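Local coordinates for protein adenine Deaminase (Enterococcus faecalis, PDB 2ICS) that is a binuclear zinc amidohydrolase that binds adenine and deacetylates acetyl-(R)-mandelate in vitro, though with very low efficiency, at residues Asn165-Thr168 with Pro169-Leu172; Pro194-Asp197 with Glu198-Leu202; Trp233-Asn237 with Lys238-Phe242; Asp249-Phe253 with His254-Thr258; Pro282-Asp285 with Leu286-Met290. All blocks are in the same frame, centred on the assembly; numbering follows the deposited sequence.

Contact 1. Residues Asn165-Thr168 with Pro169-Leu172; sequences NGIT and PLEL
Ile167 hands its carbonyl to the first turn of helix 168-178, where Leu170 N donates to Ile167 O at 2.9 Å, just after a type II' beta turn over Asn165-Thr168 that places Gly166 at positive phi. Glu171 N adds a weak bond to the same oxygen. One residue on, Leu172 N reaches Thr168 O at 3.1 Å, a bond of regular helical type. Among the side chains, Ile167 bends back over the helix start: with CG1 anti to the backbone N (chi1 -164°), its CD1 meets Leu170 CD2 at 3.8 Å, the two branched chains lying aslant. Pro169, which has no N-H to offer, sits in the first turn and presses the CG corner of its ring on Asn165 CB, 3.9 Å away. On the outer side, one water bridges Thr168 and Glu171, lying 2.7 Å from Thr168 OG1 and donating to Glu171 OE2 at 2.9 Å. The apolar side turns inward, Ile167 and Leu170 both touching Leu202 of helix 196-202, while Pro169 and Leu170 rest on Met157 of strand 156-157. Proline is at home in the first turn of a helix, where its nitrogen needs no acceptor; here it opens an outer helix of the TIM barrel, straight after the type II' turn.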
loop_
_atom_site.group_PDB
_atom_site.type_symbol
_atom_site.label_atom_id
_atom_site.label_comp_id
_atom_site.label_asym_id
_atom_site.label_seq_id
_atom_site.Cartn_x
_atom_site.Cartn_y
_atom_site.Cartn_z
ATOM N N ASN A 165 -18.447 -18.982 8.814
ATOM C CA ASN A 165 -19.300 -17.861 8.426
ATOM C C ASN A 165 -19.351 -17.531 6.933
ATOM O O ASN A 165 -20.008 -16.573 6.530
ATOM C CB ASN A 165 -18.907 -16.625 9.237
ATOM C CG ASN A 165 -19.200 -16.795 10.720
ATOM O OD1 ASN A 165 -18.501 -16.247 11.577
ATOM N ND2 ASN A 165 -20.247 -17.555 11.029
ATOM N N GLY A 166 -18.671 -18.333 6.121
ATOM C CA GLY A 166 -18.680 -18.129 4.680
ATOM C C GLY A 166 -18.475 -16.717 4.148
ATOM O O GLY A 166 -17.521 -16.032 4.516
ATOM N N ILE A 167 -19.384 -16.285 3.277
ATOM C CA ILE A 167 -19.309 -14.966 2.652
ATOM C C ILE A 167 -19.992 -13.875 3.478
ATOM O O ILE A 167 -19.832 -12.682 3.204
ATOM C CB ILE A 167 -19.966 -15.002 1.246
ATOM C CG1 ILE A 167 -19.549 -13.779 0.430
ATOM C CG2 ILE A 167 -21.483 -15.029 1.381
ATOM C CD1 ILE A 167 -18.075 -13.745 0.083
ATOM N N THR A 168 -20.747 -14.290 4.486
ATOM C CA THR A 168 -21.481 -13.365 5.344
ATOM C C THR A 168 -20.675 -12.165 5.859
ATOM O O THR A 168 -21.194 -11.052 5.925
ATOM C CB THR A 168 -22.094 -14.107 6.557
ATOM O OG1 THR A 168 -22.871 -15.222 6.099
ATOM C CG2 THR A 168 -23.000 -13.176 7.344
ATOM N N PRO A 169 -19.403 -12.374 6.241
ATOM C CA PRO A 169 -18.609 -11.244 6.741
ATOM C C PRO A 169 -18.438 -10.126 5.716
ATOM O O PRO A 169 -18.409 -8.946 6.074
ATOM C CB PRO A 169 -17.279 -11.897 7.117
ATOM C CG PRO A 169 -17.703 -13.282 7.531
ATOM C CD PRO A 169 -18.676 -13.642 6.436
ATOM N N LEU A 170 -18.322 -10.499 4.444
ATOM C CA LEU A 170 -18.159 -9.513 3.386
ATOM C C LEU A 170 -19.442 -8.710 3.203
ATOM O O LEU A 170 -19.394 -7.497 3.003
ATOM C CB LEU A 170 -17.761 -10.194 2.070
ATOM C CG LEU A 170 -17.491 -9.279 0.863
ATOM C CD1 LEU A 170 -16.419 -8.245 1.208
ATOM C CD2 LEU A 170 -17.052 -10.122 -0.326
ATOM N N GLU A 171 -20.592 -9.379 3.278
ATOM C CA GLU A 171 -21.866 -8.677 3.127
ATOM C C GLU A 171 -21.957 -7.616 4.211
ATOM O O GLU A 171 -22.400 -6.502 3.961
ATOM C CB GLU A 171 -23.053 -9.634 3.274
ATOM C CG GLU A 171 -23.218 -10.638 2.157
ATOM C CD GLU A 171 -24.533 -11.383 2.270
ATOM O OE1 GLU A 171 -25.596 -10.726 2.185
ATOM O OE2 GLU A 171 -24.509 -12.617 2.453
ATOM N N LEU A 172 -21.544 -7.983 5.423
ATOM C CA LEU A 172 -21.557 -7.062 6.549
ATOM C C LEU A 172 -20.599 -5.908 6.254
ATOM O O LEU A 172 -20.878 -4.758 6.595
ATOM C CB LEU A 172 -21.120 -7.775 7.835
ATOM C CG LEU A 172 -22.037 -8.856 8.420
ATOM C CD1 LEU A 172 -21.385 -9.439 9.664
ATOM C CD2 LEU A 172 -23.404 -8.268 8.766
HETATM O O HOH W 1 -24.816 -14.887 4.186
#

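Contact 2. Residues Pro194-Asp197 with Glu198-Leu202; sequences PHLD and EILAL
His195 is the N-cap of helix 196-202, and Pro194, entered through a cis peptide, brings the chain to it; Ile199 N then donates to His195 O at 3.2 Å, with a weak bond from Glu198 N to the same oxygen. In the following turn Leu200 N donates to Leu196 O, 2.8 Å away, and Ala201 N bonds to Asp197 O at 3.0 Å. Leu196 and Leu200, one turn apart, form the main side-chain pair. Leu196 holds CG anti to the backbone N (chi1 -172°), whereas Leu200 has CG beside its own N (chi1 -68°); these different settings bring Leu196 CG and Leu200 CD1 to 3.6 Å. Ahead of the helix, the Pro194 ring lies across the Ile199 side chain at about a right angle, with CB 4.0 Å from Ile199 CG1. The extended Glu198 chain runs back toward the same proline and ends with OE2 4.0 Å from Pro194 CB. Asn218 ties down the entry, its OD1 accepting a hydrogen bond from Leu196 N. Ile199 packs on Val187 and Ile189 of strand 186-189, and Leu200 on Phe231 of helix 230-237. This helix is the crossover of the beta-alpha-beta unit joining strands 186-189 and 208-210 of the TIM barrel; strand 186-189 carries the zinc ligand His188.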
loop_
_atom_site.group_PDB
_atom_site.type_symbol
_atom_site.label_atom_id
_atom_site.label_comp_id
_atom_site.label_asym_id
_atom_site.label_seq_id
_atom_site.Cartn_x
_atom_site.Cartn_y
_atom_site.Cartn_z
ATOM N N PRO A 194 -14.112 -18.131 1.358
ATOM C CA PRO A 194 -15.084 -18.325 0.276
ATOM C C PRO A 194 -14.363 -18.480 -1.052
ATOM O O PRO A 194 -13.155 -18.261 -1.142
ATOM C CB PRO A 194 -15.911 -17.036 0.302
ATOM C CG PRO A 194 -15.526 -16.354 1.631
ATOM C CD PRO A 194 -14.089 -16.727 1.789
ATOM N N HIS A 195 -15.111 -18.853 -2.082
ATOM C CA HIS A 195 -14.548 -18.997 -3.414
ATOM C C HIS A 195 -14.372 -17.589 -3.977
ATOM O O HIS A 195 -15.191 -16.711 -3.722
ATOM C CB HIS A 195 -15.485 -19.830 -4.286
ATOM C CG HIS A 195 -15.482 -21.283 -3.934
ATOM N ND1 HIS A 195 -14.397 -22.100 -4.171
ATOM C CD2 HIS A 195 -16.406 -22.055 -3.312
ATOM C CE1 HIS A 195 -14.651 -23.312 -3.708
ATOM N NE2 HIS A 195 -15.862 -23.312 -3.181
ATOM N N LEU A 196 -13.298 -17.381 -4.729
ATOM C CA LEU A 196 -13.001 -16.069 -5.289
ATOM C C LEU A 196 -14.160 -15.430 -6.045
ATOM O O LEU A 196 -14.452 -14.251 -5.850
ATOM C CB LEU A 196 -11.774 -16.148 -6.202
ATOM C CG LEU A 196 -11.237 -14.797 -6.699
ATOM C CD1 LEU A 196 -10.897 -13.892 -5.520
ATOM C CD2 LEU A 196 -10.007 -15.027 -7.560
ATOM N N ASP A 197 -14.815 -16.204 -6.904
ATOM C CA ASP A 197 -15.926 -15.688 -7.693
ATOM C C ASP A 197 -17.042 -15.108 -6.834
ATOM O O ASP A 197 -17.672 -14.118 -7.198
ATOM C CB ASP A 197 -16.475 -16.789 -8.610
ATOM C CG ASP A 197 -16.837 -18.055 -7.857
ATOM O OD1 ASP A 197 -15.982 -18.575 -7.109
ATOM O OD2 ASP A 197 -17.971 -18.543 -8.021
ATOM N N GLU A 198 -17.277 -15.726 -5.685
ATOM C CA GLU A 198 -18.316 -15.270 -4.772
ATOM C C GLU A 198 -17.886 -13.943 -4.145
ATOM O O GLU A 198 -18.704 -13.068 -3.892
ATOM C CB GLU A 198 -18.540 -16.332 -3.689
ATOM C CG GLU A 198 -19.806 -16.161 -2.870
ATOM C CD GLU A 198 -20.022 -17.306 -1.885
ATOM O OE1 GLU A 198 -21.070 -17.308 -1.204
ATOM O OE2 GLU A 198 -19.146 -18.197 -1.790
ATOM N N ILE A 199 -16.589 -13.806 -3.898
ATOM C CA ILE A 199 -16.028 -12.593 -3.314
ATOM C C ILE A 199 -16.038 -11.445 -4.317
ATOM O O ILE A 199 -16.494 -10.339 -4.013
ATOM C CB ILE A 199 -14.572 -12.826 -2.860
ATOM C CG1 ILE A 199 -14.545 -13.837 -1.715
ATOM C CG2 ILE A 199 -13.936 -11.517 -2.433
ATOM C CD1 ILE A 199 -13.149 -14.203 -1.256
ATOM N N LEU A 200 -15.525 -11.718 -5.511
ATOM C CA LEU A 200 -15.452 -10.718 -6.566
ATOM C C LEU A 200 -16.831 -10.236 -6.980
ATOM O O LEU A 200 -17.005 -9.073 -7.348
ATOM C CB LEU A 200 -14.708 -11.287 -7.779
ATOM C CG LEU A 200 -13.207 -11.556 -7.597
ATOM C CD1 LEU A 200 -12.652 -12.246 -8.827
ATOM C CD2 LEU A 200 -12.470 -10.252 -7.371
ATOM N N ALA A 201 -17.812 -11.131 -6.903
ATOM C CA ALA A 201 -19.180 -10.797 -7.276
ATOM C C ALA A 201 -19.786 -9.711 -6.389
ATOM O O ALA A 201 -20.597 -8.909 -6.848
ATOM C CB ALA A 201 -20.047 -12.048 -7.229
ATOM N N LEU A 202 -19.393 -9.681 -5.120
ATOM C CA LEU A 202 -19.931 -8.687 -4.198
ATOM C C LEU A 202 -19.165 -7.366 -4.178
ATOM O O LEU A 202 -19.674 -6.352 -3.699
ATOM C CB LEU A 202 -19.998 -9.266 -2.783
ATOM C CG LEU A 202 -21.164 -10.212 -2.473
ATOM C CD1 LEU A 202 -21.085 -11.464 -3.336
ATOM C CD2 LEU A 202 -21.123 -10.580 -0.994
#

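Contact 3. Residues Trp233-Asn237 with Lys238-Phe242; sequences WQAYN and KGVVF
Tyr236 holds CG anti to its backbone N (chi1 -180°) and Phe242 keeps CG beside its own (chi1 -78°), and these settings bring the two rings together as a T-shaped pair. The edge of Tyr236 faces Phe242, with centroids 5.1 Å apart and planes at 76°; Tyr236 CD1 stands over the centre of the Phe242 face. Phe242 CZ also touches Tyr236 CB at 3.7 Å, carrying the ring contact onto the helix. Between the two aromatics the backbone closes helix 230-237 with a Schellman motif: Val240 N donates to Ala235 O at 3.1 Å and Gly239 N to Tyr236 O at 3.1 Å, with Gly239 at positive phi. The motif turns the chain into strand 241-243 of the barrel. Val240 follows it back, its CG2 lying 3.8 Å from Ala235 CB. A water donates to both Tyr236 O and Val240 O, at 2.8 and 2.6 Å, bridging the helix end and the residue that leads into the strand. Lys238 runs fully extended beyond CG, and its NZ hydrogen-bonds to Leu200 O of helix 196-202 and to Met203 O just beyond it in the chain. The phenol Tyr236 OH bonds to Lys265 O, and Phe242 packs on Leu209 of the neighbouring strand.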
loop_
_atom_site.group_PDB
_atom_site.type_symbol
_atom_site.label_atom_id
_atom_site.label_comp_id
_atom_site.label_asym_id
_atom_site.label_seq_id
_atom_site.Cartn_x
_atom_site.Cartn_y
_atom_site.Cartn_z
ATOM N N TRP A 233 -11.186 -11.309 -14.522
ATOM C CA TRP A 233 -11.082 -10.263 -15.533
ATOM C C TRP A 233 -12.307 -9.360 -15.439
ATOM O O TRP A 233 -12.214 -8.142 -15.595
ATOM C CB TRP A 233 -11.010 -10.869 -16.935
ATOM C CG TRP A 233 -9.628 -10.908 -17.490
ATOM C CD1 TRP A 233 -8.832 -12.005 -17.641
ATOM C CD2 TRP A 233 -8.861 -9.785 -17.932
ATOM N NE1 TRP A 233 -7.606 -11.633 -18.150
ATOM C CE2 TRP A 233 -7.599 -10.274 -18.336
ATOM C CE3 TRP A 233 -9.115 -8.410 -18.023
ATOM C CZ2 TRP A 233 -6.589 -9.434 -18.825
ATOM C CZ3 TRP A 233 -8.107 -7.571 -18.509
ATOM C CH2 TRP A 233 -6.862 -8.089 -18.902
ATOM N N GLN A 234 -13.458 -9.968 -15.183
ATOM C CA GLN A 234 -14.698 -9.219 -15.069
ATOM C C GLN A 234 -14.625 -8.209 -13.932
ATOM O O GLN A 234 -14.953 -7.041 -14.113
ATOM C CB GLN A 234 -15.867 -10.182 -14.855
ATOM C CG GLN A 234 -16.243 -10.954 -16.111
ATOM C CD GLN A 234 -17.134 -12.150 -15.826
ATOM O OE1 GLN A 234 -18.027 -12.084 -14.982
ATOM N NE2 GLN A 234 -16.902 -13.246 -16.542
ATOM N N ALA A 235 -14.191 -8.660 -12.759
ATOM C CA ALA A 235 -14.071 -7.776 -11.607
ATOM C C ALA A 235 -13.068 -6.676 -11.943
ATOM O O ALA A 235 -13.283 -5.503 -11.643
ATOM C CB ALA A 235 -13.604 -8.569 -10.387
ATOM N N TYR A 236 -11.964 -7.071 -12.566
ATOM C CA TYR A 236 -10.918 -6.136 -12.970
ATOM C C TYR A 236 -11.505 -5.107 -13.935
ATOM O O TYR A 236 -11.363 -3.899 -13.748
ATOM C CB TYR A 236 -9.794 -6.906 -13.662
ATOM C CG TYR A 236 -8.623 -6.061 -14.132
ATOM C CD1 TYR A 236 -7.650 -5.623 -13.238
ATOM C CD2 TYR A 236 -8.466 -5.740 -15.486
ATOM C CE1 TYR A 236 -6.544 -4.894 -13.673
ATOM C CE2 TYR A 236 -7.363 -5.010 -15.933
ATOM C CZ TYR A 236 -6.402 -4.594 -15.018
ATOM O OH TYR A 236 -5.288 -3.912 -15.446
ATOM N N ASN A 237 -12.175 -5.604 -14.966
ATOM C CA ASN A 237 -12.781 -4.756 -15.979
ATOM C C ASN A 237 -13.815 -3.789 -15.398
ATOM O O ASN A 237 -13.975 -2.682 -15.909
ATOM C CB ASN A 237 -13.414 -5.639 -17.066
ATOM C CG ASN A 237 -13.894 -4.844 -18.273
ATOM O OD1 ASN A 237 -13.134 -4.087 -18.879
ATOM N ND2 ASN A 237 -15.160 -5.027 -18.634
ATOM N N LYS A 238 -14.496 -4.182 -14.319
ATOM C CA LYS A 238 -15.508 -3.314 -13.722
ATOM C C LYS A 238 -14.966 -2.285 -12.727
ATOM O O LYS A 238 -15.729 -1.517 -12.144
ATOM C CB LYS A 238 -16.623 -4.145 -13.065
ATOM C CG LYS A 238 -16.323 -4.725 -11.690
ATOM C CD LYS A 238 -17.508 -5.576 -11.202
ATOM C CE LYS A 238 -17.281 -6.140 -9.802
ATOM N NZ LYS A 238 -18.402 -7.017 -9.324
ATOM N N GLY A 239 -13.656 -2.267 -12.523
ATOM C CA GLY A 239 -13.098 -1.276 -11.622
ATOM C C GLY A 239 -12.632 -1.711 -10.247
ATOM O O GLY A 239 -12.278 -0.857 -9.432
ATOM N N VAL A 240 -12.648 -3.007 -9.957
ATOM C CA VAL A 240 -12.159 -3.464 -8.658
ATOM C C VAL A 240 -10.648 -3.204 -8.682
ATOM O O VAL A 240 -9.953 -3.633 -9.606
ATOM C CB VAL A 240 -12.421 -4.977 -8.446
ATOM C CG1 VAL A 240 -11.892 -5.408 -7.083
ATOM C CG2 VAL A 240 -13.919 -5.268 -8.548
ATOM N N VAL A 241 -10.144 -2.499 -7.675
ATOM C CA VAL A 241 -8.721 -2.159 -7.609
ATOM C C VAL A 241 -7.821 -3.300 -7.120
ATOM O O VAL A 241 -7.904 -3.725 -5.970
ATOM C CB VAL A 241 -8.513 -0.925 -6.707
ATOM C CG1 VAL A 241 -7.051 -0.482 -6.739
ATOM C CG2 VAL A 241 -9.423 0.207 -7.168
ATOM N N PHE A 242 -6.958 -3.789 -8.007
ATOM C CA PHE A 242 -6.040 -4.873 -7.674
ATOM C C PHE A 242 -4.802 -4.339 -6.951
ATOM O O PHE A 242 -4.015 -3.575 -7.514
ATOM C CB PHE A 242 -5.624 -5.615 -8.945
ATOM C CG PHE A 242 -6.663 -6.582 -9.461
ATOM C CD1 PHE A 242 -8.022 -6.284 -9.390
ATOM C CD2 PHE A 242 -6.277 -7.785 -10.051
ATOM C CE1 PHE A 242 -8.979 -7.169 -9.895
ATOM C CE2 PHE A 242 -7.229 -8.676 -10.561
ATOM C CZ PHE A 242 -8.578 -8.367 -10.483
HETATM O O HOH W 2 -9.512 -2.660 -12.004
#

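Contact 4. Residues Asp249-Phe253 with His254-Thr258; sequences DSFNF and HVAET
Asn252 caps helix 253-261 with its side-chain oxygen: Val255 N donates to Asn252 OD1 at 3.0 Å, in the carboxamide plane and on a lone pair. A chi1 of -179°, with CG anti to the backbone N, carries the carboxamide forward to this amide, and Asn252 CB is brought to 3.7 Å from Val255 CG2. The carbonyl of the same residue is used too, since Ala256 N reaches Asn252 O at 3.1 Å, and Glu257 N reaches Phe253 O at 2.8 Å. His254 O takes two donors from Thr258, N and OG1, which approach from opposite faces of its carbonyl plane, each at 2.8 Å. The other ends find partners beyond the turn: Asn252 ND2 bonds to Asn347 OD1, His254 NE2 to Asp226 OD1, and Glu257 OE1 forms a salt bridge with Arg351 NH2. Phe253 N is taken by Asp345 OD2. The apolar side is carried by Phe251, whose CE1 lies 3.8 Å from Ala256 CB. With one capping oxygen and a carboxylate receiving amides of the first turn, the helix start is well supplied with acceptors, and the positive end of its dipole would probably favour the charged form of Asp345.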
loop_
_atom_site.group_PDB
_atom_site.type_symbol
_atom_site.label_atom_id
_atom_site.label_comp_id
_atom_site.label_asym_id
_atom_site.label_seq_id
_atom_site.Cartn_x
_atom_site.Cartn_y
_atom_site.Cartn_z
ATOM N N ASP A 249 2.880 -14.893 2.061
ATOM C CA ASP A 249 2.350 -15.893 1.138
ATOM C C ASP A 249 1.390 -15.389 0.075
ATOM O O ASP A 249 0.648 -16.181 -0.499
ATOM C CB ASP A 249 1.656 -17.005 1.929
ATOM C CG ASP A 249 2.642 -17.900 2.662
ATOM O OD1 ASP A 249 3.520 -18.504 1.995
ATOM O OD2 ASP A 249 2.538 -18.000 3.902
ATOM N N SER A 250 1.414 -14.100 -0.235
ATOM C CA SER A 250 0.454 -13.591 -1.200
ATOM C C SER A 250 0.910 -13.070 -2.559
ATOM O O SER A 250 0.106 -12.474 -3.283
ATOM C CB SER A 250 -0.410 -12.541 -0.505
ATOM O OG SER A 250 -0.998 -13.103 0.658
ATOM N N PHE A 251 2.173 -13.279 -2.918
ATOM C CA PHE A 251 2.655 -12.827 -4.224
ATOM C C PHE A 251 3.398 -13.926 -4.973
ATOM O O PHE A 251 4.398 -14.454 -4.497
ATOM C CB PHE A 251 3.571 -11.610 -4.098
ATOM C CG PHE A 251 4.137 -11.155 -5.416
ATOM C CD1 PHE A 251 3.324 -10.532 -6.356
ATOM C CD2 PHE A 251 5.467 -11.412 -5.746
ATOM C CE1 PHE A 251 3.822 -10.172 -7.612
ATOM C CE2 PHE A 251 5.978 -11.059 -7.000
ATOM C CZ PHE A 251 5.151 -10.436 -7.935
ATOM N N ASN A 252 2.914 -14.236 -6.169
ATOM C CA ASN A 252 3.494 -15.281 -6.997
ATOM C C ASN A 252 3.933 -14.692 -8.345
ATOM O O ASN A 252 3.122 -14.109 -9.069
ATOM C CB ASN A 252 2.445 -16.395 -7.170
ATOM C CG ASN A 252 2.941 -17.565 -8.009
ATOM O OD1 ASN A 252 3.072 -17.459 -9.231
ATOM N ND2 ASN A 252 3.208 -18.692 -7.352
ATOM N N PHE A 253 5.224 -14.821 -8.659
ATOM C CA PHE A 253 5.783 -14.306 -9.916
ATOM C C PHE A 253 5.041 -14.824 -11.143
ATOM O O PHE A 253 4.691 -14.054 -12.042
ATOM C CB PHE A 253 7.261 -14.692 -10.063
ATOM C CG PHE A 253 8.226 -13.754 -9.371
ATOM C CD1 PHE A 253 8.305 -12.417 -9.739
ATOM C CD2 PHE A 253 9.098 -14.230 -8.403
ATOM C CE1 PHE A 253 9.243 -11.571 -9.157
ATOM C CE2 PHE A 253 10.044 -13.391 -7.815
ATOM C CZ PHE A 253 10.116 -12.061 -8.195
ATOM N N HIS A 254 4.804 -16.131 -11.184
ATOM C CA HIS A 254 4.127 -16.716 -12.331
ATOM C C HIS A 254 2.766 -16.072 -12.577
ATOM O O HIS A 254 2.396 -15.794 -13.721
ATOM C CB HIS A 254 3.956 -18.221 -12.145
ATOM C CG HIS A 254 3.345 -18.898 -13.331
ATOM N ND1 HIS A 254 3.967 -18.941 -14.560
ATOM C CD2 HIS A 254 2.141 -19.497 -13.495
ATOM C CE1 HIS A 254 3.171 -19.535 -15.432
ATOM N NE2 HIS A 254 2.056 -19.880 -14.811
ATOM N N VAL A 255 2.028 -15.826 -11.501
ATOM C CA VAL A 255 0.711 -15.221 -11.621
ATOM C C VAL A 255 0.789 -13.799 -12.183
ATOM O O VAL A 255 0.024 -13.433 -13.082
ATOM C CB VAL A 255 -0.005 -15.208 -10.255
ATOM C CG1 VAL A 255 -1.345 -14.500 -10.369
ATOM C CG2 VAL A 255 -0.206 -16.645 -9.767
ATOM N N ALA A 256 1.717 -13.007 -11.651
ATOM C CA ALA A 256 1.911 -11.626 -12.092
ATOM C C ALA A 256 2.369 -11.578 -13.543
ATOM O O ALA A 256 1.935 -10.715 -14.316
ATOM C CB ALA A 256 2.945 -10.926 -11.195
ATOM N N GLU A 257 3.253 -12.502 -13.909
ATOM C CA GLU A 257 3.769 -12.564 -15.268
ATOM C C GLU A 257 2.668 -12.988 -16.222
ATOM O O GLU A 257 2.525 -12.418 -17.301
ATOM C CB GLU A 257 4.948 -13.539 -15.348
ATOM C CG GLU A 257 6.140 -13.115 -14.496
ATOM C CD GLU A 257 7.200 -14.194 -14.377
ATOM O OE1 GLU A 257 6.836 -15.391 -14.336
ATOM O OE2 GLU A 257 8.398 -13.845 -14.303
ATOM N N THR A 258 1.885 -13.985 -15.825
ATOM C CA THR A 258 0.795 -14.449 -16.673
ATOM C C THR A 258 -0.188 -13.312 -16.883
ATOM O O THR A 258 -0.622 -13.055 -18.006
ATOM C CB THR A 258 0.059 -15.642 -16.045
ATOM O OG1 THR A 258 0.960 -16.746 -15.937
ATOM C CG2 THR A 258 -1.130 -16.052 -16.906
#

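Contact 5. Residues Pro282-Asp285 with Leu286-Met290; sequences PVYD and LATTM
Asp285 OD2 takes two donors from Thr288: the backbone N at 2.8 Å, met nearly along the C-O axis, and OG1 at 2.5 Å, a very short bond. A chi1 of 50° puts CG between the backbone N and the carbonyl carbon, folding the carboxylate back over the first turn, where the Asp285 and Thr288 side chains lie at about a right angle. This is an N-cap: Asp285 sits right before helix 286-296 and its side chain accepts the amide three residues on. Asp285 O accepts from Thr289 N at 3.3 Å, and Thr289 OG1 lies 3.0 Å from the same oxygen, a bond whose proton may go elsewhere. Around this core, Val283 CG2 lies 4.2 Å from Thr289 OG1, the side chains running side by side. Farther out, Lys341 NZ makes a weak hydrogen bond with Thr288 OG1, and Lys292 NZ reaches back to Pro282 O. Leu286 packs on Trp56 and Asp58 of strand 51-61, while Val283 and Thr289 both touch Thr271, next to the zinc ligand Asp272.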
loop_
_atom_site.group_PDB
_atom_site.type_symbol
_atom_site.label_atom_id
_atom_site.label_comp_id
_atom_site.label_asym_id
_atom_site.label_seq_id
_atom_site.Cartn_x
_atom_site.Cartn_y
_atom_site.Cartn_z
ATOM N N PRO A 282 10.150 -12.951 2.651
ATOM C CA PRO A 282 10.490 -12.588 1.271
ATOM C C PRO A 282 10.265 -11.118 0.880
ATOM O O PRO A 282 10.772 -10.663 -0.147
ATOM C CB PRO A 282 9.628 -13.543 0.460
ATOM C CG PRO A 282 8.385 -13.612 1.277
ATOM C CD PRO A 282 8.931 -13.780 2.680
ATOM N N VAL A 283 9.495 -10.386 1.677
ATOM C CA VAL A 283 9.257 -8.969 1.395
ATOM C C VAL A 283 10.113 -8.182 2.368
ATOM O O VAL A 283 9.822 -8.131 3.558
ATOM C CB VAL A 283 7.772 -8.582 1.598
ATOM C CG1 VAL A 283 7.175 -9.399 2.695
ATOM C CG2 VAL A 283 7.651 -7.091 1.932
ATOM N N TYR A 284 11.166 -7.560 1.874
ATOM C CA TYR A 284 12.048 -6.817 2.765
ATOM C C TYR A 284 11.646 -5.361 2.939
ATOM O O TYR A 284 11.835 -4.780 4.008
ATOM C CB TYR A 284 13.480 -6.904 2.249
ATOM C CG TYR A 284 14.026 -8.315 2.230
ATOM C CD1 TYR A 284 13.759 -9.180 1.167
ATOM C CD2 TYR A 284 14.813 -8.788 3.284
ATOM C CE1 TYR A 284 14.271 -10.487 1.154
ATOM C CE2 TYR A 284 15.323 -10.081 3.283
ATOM C CZ TYR A 284 15.053 -10.928 2.220
ATOM O OH TYR A 284 15.567 -12.208 2.236
ATOM N N ASP A 285 11.094 -4.779 1.877
ATOM C CA ASP A 285 10.652 -3.394 1.884
ATOM C C ASP A 285 9.877 -3.088 0.597
ATOM O O ASP A 285 9.722 -3.955 -0.259
ATOM C CB ASP A 285 11.863 -2.465 2.046
ATOM C CG ASP A 285 12.987 -2.787 1.076
ATOM O OD1 ASP A 285 14.148 -2.468 1.390
ATOM O OD2 ASP A 285 12.717 -3.346 -0.002
ATOM N N LEU A 286 9.379 -1.864 0.462
ATOM C CA LEU A 286 8.608 -1.509 -0.728
ATOM C C LEU A 286 9.491 -1.526 -1.977
ATOM O O LEU A 286 9.102 -2.068 -3.007
ATOM C CB LEU A 286 7.965 -0.135 -0.544
ATOM C CG LEU A 286 6.984 0.308 -1.636
ATOM C CD1 LEU A 286 5.752 -0.594 -1.647
ATOM C CD2 LEU A 286 6.587 1.749 -1.380
ATOM N N ALA A 287 10.679 -0.936 -1.873
ATOM C CA ALA A 287 11.639 -0.895 -2.977
ATOM C C ALA A 287 11.833 -2.283 -3.598
ATOM O O ALA A 287 11.834 -2.432 -4.825
ATOM C CB ALA A 287 12.987 -0.357 -2.475
ATOM N N THR A 288 11.989 -3.291 -2.740
ATOM C CA THR A 288 12.185 -4.669 -3.176
ATOM C C THR A 288 10.944 -5.210 -3.887
ATOM O O THR A 288 11.043 -6.003 -4.822
ATOM C CB THR A 288 12.519 -5.577 -1.973
ATOM O OG1 THR A 288 13.734 -5.127 -1.368
ATOM C CG2 THR A 288 12.695 -7.024 -2.408
ATOM N N THR A 289 9.773 -4.780 -3.434
ATOM C CA THR A 289 8.529 -5.220 -4.040
ATOM C C THR A 289 8.416 -4.543 -5.406
ATOM O O THR A 289 7.962 -5.146 -6.372
ATOM C CB THR A 289 7.325 -4.836 -3.159
ATOM O OG1 THR A 289 7.549 -5.309 -1.824
ATOM C CG2 THR A 289 6.048 -5.468 -3.692
HETATM N N MSE A 290 8.845 -3.287 -5.474
HETATM C CA MSE A 290 8.815 -2.532 -6.719
HETATM C C MSE A 290 9.758 -3.169 -7.754
HETATM O O MSE A 290 9.437 -3.229 -8.943
HETATM C CB MSE A 290 9.222 -1.081 -6.450
HETATM C CG MSE A 290 8.236 -0.330 -5.549
HETATM SE SE MSE A 290 8.965 1.317 -4.821
HETATM C CE MSE A 290 9.059 2.345 -6.451
#

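The five contacts follow one another along the chain, four at helix starts and contact 3 at a helix end. Contacts 1 and 2 touch, centres about 11 Å apart, with Ile167 CG2 3.5 Å from Glu198 OE1. Contact 2 also meets contact 3, about 12 Å between centres, where Leu200 CD2 lies 3.6 Å from Ala235 CB. Contacts 4 and 5 do not touch; their nearest atoms are about 6 Å apart, yet Phe253 packs on Lys292 farther along the helix that contact 5 begins. Relative to the binuclear zinc site, the side chain of Val283 is about 10 Å from a zinc ion, those of Ile199 and Phe251 about 11 Å, and that of Leu170 about 13 Å.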